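PDB 6ZPV: MgGH51 from Meripilus giganteus, which hydrolyses terminal alpha-L-arabinofuranosyl groups, probably releasing arabinose from arabinose-bearing plant cell-wall polysaccharides, as a family GH51 glycosidase. Local coordinates for residues M21-N26 against G259-V264; I25-D30 against V486-W491; P481-V486 against V496-G501. All coordinates share one frame; numbering follows the deposited sequence.

Contact 1: residues M21-N26 against G259-V264; sequences MFEDIN and GDWGYV
E23, D24 and I25, in the loop that follows strand 20-21 of the parallel-stranded (β/α)8 barrel, meet W261 and Y263 of the loop between strands 257-258 and 264-265. The indole NE1 gives a nearly straight hydrogen bond to E23 OE1 (2.9 Å, 164°). E23 OE1 lies close to the indole plane, but NE1 meets it from well above the carboxylate plane, the two flat groups standing 82° apart. The same oxygen also accepts from the backbone N of N232, so it is held twice. I25 lies over one face of W261: with CG1 anti to the backbone N (chi1 -176°) and the chain extended, CD1 sits above the six-membered ring, 3.5 Å from its centroid, in a CH-pi contact. The ethyl arm of isoleucine is long enough to lay a methyl group over the ring. D24 works at the other aromatic residue. Its OD1 accepts a hydrogen bond from Y263 OH at 2.7 Å, from a direction tilted out of the carboxylate plane. OD1 also accepts from G29 N, and OD2 from D30 N, while Y263 OH receives H27 N, so the hydroxyl links the carboxylate to the backbone of the next turn. A glycerol, probably from the crystallisation liquor, lies about 4 Å from the W261 side chain, which would fit a pocket here. The donors round D24 probably favour its ionised form.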
# COMPACT_ATOMS: atom_id res chain seq x y z
N MET A 21 -0.55 6.45 0.66
CA MET A 21 0.84 6.20 1.04
C MET A 21 1.09 4.72 1.20
O MET A 21 0.41 4.06 2.00
CB MET A 21 1.24 6.94 2.31
CG MET A 21 2.68 6.78 2.72
SD MET A 21 3.02 5.27 3.66
CE MET A 21 4.79 5.24 3.74
N PHE A 22 2.05 4.16 0.44
CA PHE A 22 2.31 2.72 0.46
C PHE A 22 3.78 2.43 0.74
O PHE A 22 4.69 2.95 0.10
CB PHE A 22 1.90 2.10 -0.88
CG PHE A 22 1.99 0.57 -0.83
CD1 PHE A 22 3.16 -0.10 -1.15
CD2 PHE A 22 0.91 -0.19 -0.43
CE1 PHE A 22 3.23 -1.48 -1.04
CE2 PHE A 22 0.98 -1.57 -0.32
CZ PHE A 22 2.15 -2.22 -0.64
N GLU A 23 3.98 1.47 1.63
CA GLU A 23 5.19 0.67 1.70
C GLU A 23 4.71 -0.74 2.08
O GLU A 23 3.60 -0.87 2.60
CB GLU A 23 6.15 1.21 2.76
CG GLU A 23 5.68 0.95 4.20
CD GLU A 23 6.60 1.60 5.23
OE1 GLU A 23 7.81 1.28 5.27
OE2 GLU A 23 6.06 2.44 5.99
N ASP A 24 5.57 -1.74 1.94
CA ASP A 24 5.23 -3.10 2.41
C ASP A 24 5.47 -3.11 3.93
O ASP A 24 6.62 -3.14 4.42
CB ASP A 24 6.07 -4.15 1.69
CG ASP A 24 5.40 -5.49 1.70
OD1 ASP A 24 4.64 -5.80 2.66
OD2 ASP A 24 5.60 -6.28 0.70
N ILE A 25 4.38 -3.01 4.68
CA ILE A 25 4.35 -3.02 6.15
C ILE A 25 3.07 -3.80 6.50
O ILE A 25 2.07 -3.73 5.77
CB ILE A 25 4.32 -1.59 6.74
CG1 ILE A 25 4.39 -1.58 8.28
CG2 ILE A 25 3.14 -0.79 6.23
CD1 ILE A 25 4.48 -0.19 8.87
N ASN A 26 3.07 -4.55 7.59
CA ASN A 26 1.89 -5.33 7.96
C ASN A 26 1.47 -6.29 6.83
O ASN A 26 0.29 -6.60 6.64
CB ASN A 26 0.68 -4.46 8.32
CG ASN A 26 0.94 -3.33 9.27
OD1 ASN A 26 1.61 -3.52 10.30
ND2 ASN A 26 0.36 -2.16 8.96
N GLY A 259 13.15 -6.53 4.31
CA GLY A 259 12.62 -5.19 4.47
C GLY A 259 12.79 -4.69 5.90
O GLY A 259 13.55 -5.26 6.69
N ASP A 260 12.08 -3.62 6.21
CA ASP A 260 12.31 -2.92 7.47
C ASP A 260 11.25 -3.23 8.53
O ASP A 260 11.22 -2.54 9.53
CB ASP A 260 12.59 -1.46 7.03
CG ASP A 260 13.93 -1.36 6.06
OD1 ASP A 260 15.10 -1.82 6.61
OD2 ASP A 260 13.83 -1.02 4.73
N TRP A 261 10.47 -4.29 8.32
CA TRP A 261 9.32 -4.64 9.17
C TRP A 261 9.33 -6.10 9.60
O TRP A 261 8.30 -6.63 10.00
CB TRP A 261 8.00 -4.18 8.49
CG TRP A 261 7.98 -2.70 8.31
CD1 TRP A 261 8.13 -2.01 7.17
CD2 TRP A 261 7.88 -1.72 9.37
NE1 TRP A 261 8.10 -0.67 7.41
CE2 TRP A 261 7.96 -0.45 8.75
CE3 TRP A 261 7.70 -1.79 10.76
CZ2 TRP A 261 7.86 0.74 9.46
CZ3 TRP A 261 7.60 -0.60 11.47
CH2 TRP A 261 7.68 0.66 10.82
N GLY A 262 10.52 -6.72 9.57
CA GLY A 262 10.73 -8.04 10.14
C GLY A 262 10.57 -9.20 9.20
O GLY A 262 10.77 -10.33 9.60
N TYR A 263 10.24 -8.96 7.93
CA TYR A 263 10.00 -10.05 6.97
C TYR A 263 10.68 -9.81 5.63
O TYR A 263 10.96 -8.69 5.19
CB TYR A 263 8.49 -10.34 6.83
CG TYR A 263 7.63 -9.18 6.39
CD1 TYR A 263 7.39 -8.93 5.04
CD2 TYR A 263 7.02 -8.36 7.29
CE1 TYR A 263 6.57 -7.89 4.62
CE2 TYR A 263 6.22 -7.30 6.92
CZ TYR A 263 6.01 -7.05 5.58
OH TYR A 263 5.17 -6.02 5.25
N VAL A 264 10.88 -10.92 4.94
CA VAL A 264 11.39 -10.91 3.57
C VAL A 264 10.34 -10.36 2.61
O VAL A 264 9.18 -10.78 2.65
CB VAL A 264 11.84 -12.32 3.14
CG1 VAL A 264 12.25 -12.36 1.70
CG2 VAL A 264 12.96 -12.80 4.03

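Contact 2: residues I25-D30 against V486-W491; sequences INHSGD and VNSTQW. With NAG (2-acetamido-2-deoxy-beta-D-glucopyranose), chain C.
N26 and Q490 grip one another in both directions. From N26 the side chain leaves a backbone of left-handed helical shape (phi 56°), which asparagine tolerates better than most residues. N26 CB lies 3.8 Å from S488 O, and CG turns beside the backbone N (chi1 -47°), carrying the amide to the 486-491 loop. Its tip OD1 accepts two backbone N-H groups in the carbonyl plane, Q490 N at 2.8 Å and W491 N at 3.0 Å, the latter on a lone pair. On the other branch, ND2 donates to L483 O. In return Q490, bent back on itself, curls so that OE1 accepts N26 N at 2.8 Å, while its NE2 donates to S488 OG, which lies in the plane of the Q490 amide. An alanine in place of N26 would probably leave the N-H groups of Q490 and W491 and the carbonyl of L483 without their mate and let the 486-491 loop shift. Next along, S488 OG comes to the edge of the H27 ring, 3.1 Å from CD2; the far nitrogen of that ring, ND1, donates to D30 O at 2.7 Å, which fixes its rotation. Beyond, N487 ND2 is bonded covalently to C1 of N-acetylglucosamine in the N-S-T glycosylation sequon of residues 487-489. The turn leading into helix 29-33 is therefore pinned against the loop joining strands 483-485 and 496-498: N26 pairs through its backbone with H485, and H27 O accepts from Y498 OH.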
# COMPACT_ATOMS: atom_id res chain seq x y z
N ILE A 25 4.38 -3.01 4.68
CA ILE A 25 4.35 -3.02 6.15
C ILE A 25 3.07 -3.80 6.50
O ILE A 25 2.07 -3.73 5.77
CB ILE A 25 4.32 -1.59 6.74
CG1 ILE A 25 4.39 -1.58 8.28
CG2 ILE A 25 3.14 -0.79 6.23
CD1 ILE A 25 4.48 -0.19 8.87
N ASN A 26 3.07 -4.55 7.59
CA ASN A 26 1.89 -5.33 7.96
C ASN A 26 1.47 -6.29 6.83
O ASN A 26 0.29 -6.60 6.64
CB ASN A 26 0.68 -4.46 8.32
CG ASN A 26 0.94 -3.33 9.27
OD1 ASN A 26 1.61 -3.52 10.30
ND2 ASN A 26 0.36 -2.16 8.96
N HIS A 27 2.46 -6.77 6.04
CA HIS A 27 2.15 -7.62 4.89
C HIS A 27 1.10 -6.95 3.97
O HIS A 27 0.24 -7.60 3.41
CB HIS A 27 1.73 -9.02 5.34
CG HIS A 27 2.91 -9.86 5.68
ND1 HIS A 27 3.71 -10.44 4.74
CD2 HIS A 27 3.49 -10.11 6.87
CE1 HIS A 27 4.71 -11.06 5.33
NE2 HIS A 27 4.57 -10.88 6.64
N SER A 28 1.32 -5.67 3.74
CA SER A 28 0.54 -4.88 2.76
C SER A 28 0.90 -5.18 1.32
O SER A 28 0.06 -4.91 0.43
CB SER A 28 0.71 -3.41 3.00
OG SER A 28 2.08 -3.08 2.82
N GLY A 29 2.11 -5.66 1.07
CA GLY A 29 2.55 -6.01 -0.30
C GLY A 29 2.47 -7.51 -0.44
O GLY A 29 1.44 -8.07 -0.83
N ASP A 30 3.55 -8.19 -0.06
CA ASP A 30 3.51 -9.64 0.10
C ASP A 30 2.49 -10.04 1.16
O ASP A 30 2.67 -9.62 2.33
CB ASP A 30 4.89 -10.16 0.46
CG ASP A 30 5.88 -10.09 -0.67
OD1 ASP A 30 5.61 -10.45 -1.79
OD2 ASP A 30 6.96 -9.59 -0.44
N VAL A 486 -4.38 -8.51 9.33
CA VAL A 486 -4.69 -8.64 10.76
C VAL A 486 -3.98 -9.80 11.42
O VAL A 486 -3.91 -9.83 12.64
CB VAL A 486 -6.19 -8.69 11.02
CG1 VAL A 486 -6.85 -7.42 10.58
CG2 VAL A 486 -6.83 -9.95 10.43
N ASN A 487 -3.41 -10.72 10.66
CA ASN A 487 -2.64 -11.81 11.24
C ASN A 487 -1.16 -11.54 11.30
O ASN A 487 -0.40 -12.40 11.82
CB ASN A 487 -2.91 -13.14 10.53
CG ASN A 487 -4.36 -13.52 10.54
OD1 ASN A 487 -5.03 -13.55 9.52
ND2 ASN A 487 -4.88 -13.79 11.74
N SER A 488 -0.66 -10.41 10.80
CA SER A 488 0.77 -10.07 10.87
C SER A 488 0.93 -8.56 10.80
O SER A 488 1.12 -7.98 9.74
CB SER A 488 1.55 -10.75 9.79
OG SER A 488 2.95 -10.41 9.92
N THR A 489 0.84 -7.95 11.99
CA THR A 489 0.83 -6.51 12.18
C THR A 489 2.07 -6.00 12.92
O THR A 489 2.39 -6.54 13.99
CB THR A 489 -0.44 -6.13 12.95
OG1 THR A 489 -1.59 -6.43 12.13
CG2 THR A 489 -0.45 -4.67 13.30
N GLN A 490 2.71 -5.00 12.35
CA GLN A 490 3.83 -4.28 12.97
C GLN A 490 3.50 -2.84 13.41
O GLN A 490 4.25 -2.28 14.17
CB GLN A 490 5.07 -4.30 12.11
CG GLN A 490 5.55 -5.71 11.73
CD GLN A 490 4.77 -6.39 10.63
OE1 GLN A 490 4.57 -5.74 9.61
NE2 GLN A 490 4.38 -7.66 10.85
N TRP A 491 2.37 -2.32 12.96
CA TRP A 491 1.98 -0.94 13.28
C TRP A 491 0.45 -0.82 13.24
O TRP A 491 -0.12 -1.39 12.29
CB TRP A 491 2.57 0.03 12.28
CG TRP A 491 2.31 1.49 12.50
CD1 TRP A 491 1.17 2.18 12.28
CD2 TRP A 491 3.23 2.45 13.07
NE1 TRP A 491 1.32 3.50 12.56
CE2 TRP A 491 2.58 3.69 13.07
CE3 TRP A 491 4.49 2.36 13.66
CZ2 TRP A 491 3.19 4.87 13.53
CZ3 TRP A 491 5.13 3.51 14.12
CH2 TRP A 491 4.44 4.73 14.06
C1 NAG C . -6.24 -14.16 11.88
C2 NAG C . -6.37 -15.49 12.67
C3 NAG C . -7.82 -15.79 13.06
C4 NAG C . -8.48 -14.55 13.70
C5 NAG C . -8.31 -13.41 12.79
C6 NAG C . -9.00 -12.08 13.24
C7 NAG C . -4.65 -17.18 12.31
C8 NAG C . -4.25 -18.28 11.38
N2 NAG C . -5.75 -16.58 11.90
O3 NAG C . -7.83 -16.90 13.97
O4 NAG C . -9.87 -14.92 13.88
O5 NAG C . -6.91 -13.15 12.61
O6 NAG C . -8.46 -11.77 14.49
O7 NAG C . -4.04 -16.97 13.35

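Contact 3: residues P481-V486 against V496-G501; sequences PLLQHV and VSYDAG
L483, Q484 and H485 pair with V496, S497 and Y498 as parallel β-strands, in a small three-stranded sheet that follows the barrel strand 474-479. The backbones alternate as parallel pairing demands: V496 N donates to L482 O and Y498 N to Q484 O, Q484 N makes a weak bond to V496 O, and V486 N reaches Y498 O in a straight bond (2.9 Å, 170°). On one face the extended Q484 is long enough for OE1 to reach the hydroxyl of S497, which donates at 2.7 Å, while its NE2 donates to T489 OG1. On the opposite face L483 CD2 lies 3.8 Å from V496 CB and 3.7 Å from Y498 CE2. With CG of Y498 placed between its backbone N and carbonyl carbon (chi1 48°), the ring turns over the neighbouring strand, one face covering Q484 O and H485 N, and its edge points to the face of the H485 ring in an offset edge-to-face pair. H485 ND1 is engaged by N487 N, and Y498 OH donates to H27 O. Strand 496-498 is the middle strand, with 503-505 antiparallel on its far side, while helix 211-219 packs on L483, V496 and Y498 through I213 and T216.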
# COMPACT_ATOMS: atom_id res chain seq x y z
N PRO A 481 -0.21 4.01 8.13
CA PRO A 481 -0.14 3.16 6.95
C PRO A 481 -1.52 2.93 6.31
O PRO A 481 -2.58 3.03 6.94
CB PRO A 481 0.41 1.80 7.48
CG PRO A 481 1.01 2.16 8.80
CD PRO A 481 0.16 3.29 9.35
N LEU A 482 -1.46 2.52 5.03
CA LEU A 482 -2.64 2.22 4.21
C LEU A 482 -3.27 0.89 4.58
O LEU A 482 -4.51 0.83 4.62
CB LEU A 482 -2.19 2.25 2.77
CG LEU A 482 -3.29 2.06 1.72
CD1 LEU A 482 -4.34 3.14 1.80
CD2 LEU A 482 -2.67 2.01 0.34
N LEU A 483 -2.44 -0.15 4.75
CA LEU A 483 -2.94 -1.52 4.74
C LEU A 483 -2.42 -2.31 5.93
O LEU A 483 -1.27 -2.12 6.39
CB LEU A 483 -2.54 -2.22 3.44
CG LEU A 483 -3.37 -1.83 2.22
CD1 LEU A 483 -2.78 -2.28 0.94
CD2 LEU A 483 -4.78 -2.37 2.34
N GLN A 484 -3.21 -3.30 6.34
CA GLN A 484 -2.88 -4.18 7.47
C GLN A 484 -3.42 -5.59 7.29
O GLN A 484 -4.65 -5.78 7.29
CB GLN A 484 -3.44 -3.62 8.76
CG GLN A 484 -3.29 -4.51 9.97
CD GLN A 484 -4.18 -4.10 11.15
OE1 GLN A 484 -5.11 -3.34 11.02
NE2 GLN A 484 -3.87 -4.67 12.30
N HIS A 485 -2.53 -6.58 7.29
CA HIS A 485 -2.94 -7.99 7.45
C HIS A 485 -3.15 -8.20 8.93
O HIS A 485 -2.22 -8.08 9.74
CB HIS A 485 -1.85 -8.95 6.92
CG HIS A 485 -2.38 -10.29 6.69
ND1 HIS A 485 -3.07 -11.01 7.68
CD2 HIS A 485 -2.43 -11.02 5.54
CE1 HIS A 485 -3.44 -12.13 7.10
NE2 HIS A 485 -3.07 -12.19 5.80
N VAL A 486 -4.38 -8.51 9.33
CA VAL A 486 -4.69 -8.64 10.76
C VAL A 486 -3.98 -9.80 11.42
O VAL A 486 -3.91 -9.83 12.64
CB VAL A 486 -6.19 -8.69 11.02
CG1 VAL A 486 -6.85 -7.42 10.58
CG2 VAL A 486 -6.83 -9.95 10.43
N VAL A 496 -6.96 0.39 6.02
CA VAL A 496 -7.73 -0.75 5.52
C VAL A 496 -7.09 -2.02 6.04
O VAL A 496 -5.88 -2.19 5.88
CB VAL A 496 -7.76 -0.71 3.98
CG1 VAL A 496 -8.46 -1.96 3.41
CG2 VAL A 496 -8.44 0.56 3.47
N SER A 497 -7.90 -2.91 6.62
CA SER A 497 -7.38 -4.16 7.16
C SER A 497 -7.98 -5.34 6.41
O SER A 497 -8.98 -5.18 5.73
CB SER A 497 -7.67 -4.24 8.67
OG SER A 497 -7.17 -3.08 9.34
N TYR A 498 -7.38 -6.51 6.56
CA TYR A 498 -7.90 -7.70 5.86
C TYR A 498 -7.29 -8.93 6.47
O TYR A 498 -6.25 -8.89 7.14
CB TYR A 498 -7.57 -7.65 4.34
CG TYR A 498 -6.12 -7.33 4.08
CD1 TYR A 498 -5.14 -8.30 4.03
CD2 TYR A 498 -5.71 -6.00 4.01
CE1 TYR A 498 -3.80 -7.97 3.88
CE2 TYR A 498 -4.37 -5.68 3.92
CZ TYR A 498 -3.41 -6.64 3.85
OH TYR A 498 -2.10 -6.25 3.78
N ASP A 499 -7.95 -10.05 6.22
CA ASP A 499 -7.31 -11.37 6.40
C ASP A 499 -7.24 -12.04 5.01
O ASP A 499 -7.34 -11.35 3.98
CB ASP A 499 -8.07 -12.21 7.44
CG ASP A 499 -9.44 -12.65 7.03
OD1 ASP A 499 -9.90 -12.35 5.90
OD2 ASP A 499 -10.04 -13.35 7.85
N ALA A 500 -7.02 -13.35 4.97
CA ALA A 500 -6.89 -14.01 3.66
C ALA A 500 -8.17 -13.93 2.83
O ALA A 500 -8.09 -14.22 1.65
CB ALA A 500 -6.45 -15.45 3.87
N GLY A 501 -9.32 -13.65 3.44
CA GLY A 501 -10.58 -13.70 2.71
C GLY A 501 -11.41 -12.45 2.57
O GLY A 501 -12.28 -12.43 1.73

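Contact 2 lies between the other two, its centre 7 Å from each, while contacts 1 and 3 are 13 Å apart. Contacts 1 and 2 share I25 and N26, in the loop after the first barrel strand; contacts 2 and 3 share V486, and their segments alternate along the chain. Three distant parts of the sequence, near residues 25, 260 and 490, thus converge. The residues around I25 and N26 lie between the 259-264 loop and the small β-sheet containing strands 483-485 and 496-498. Since strands 20-21 and 474-479 are the first and last of the barrel, these contacts tie together the chain segments that follow the first and last barrel strands.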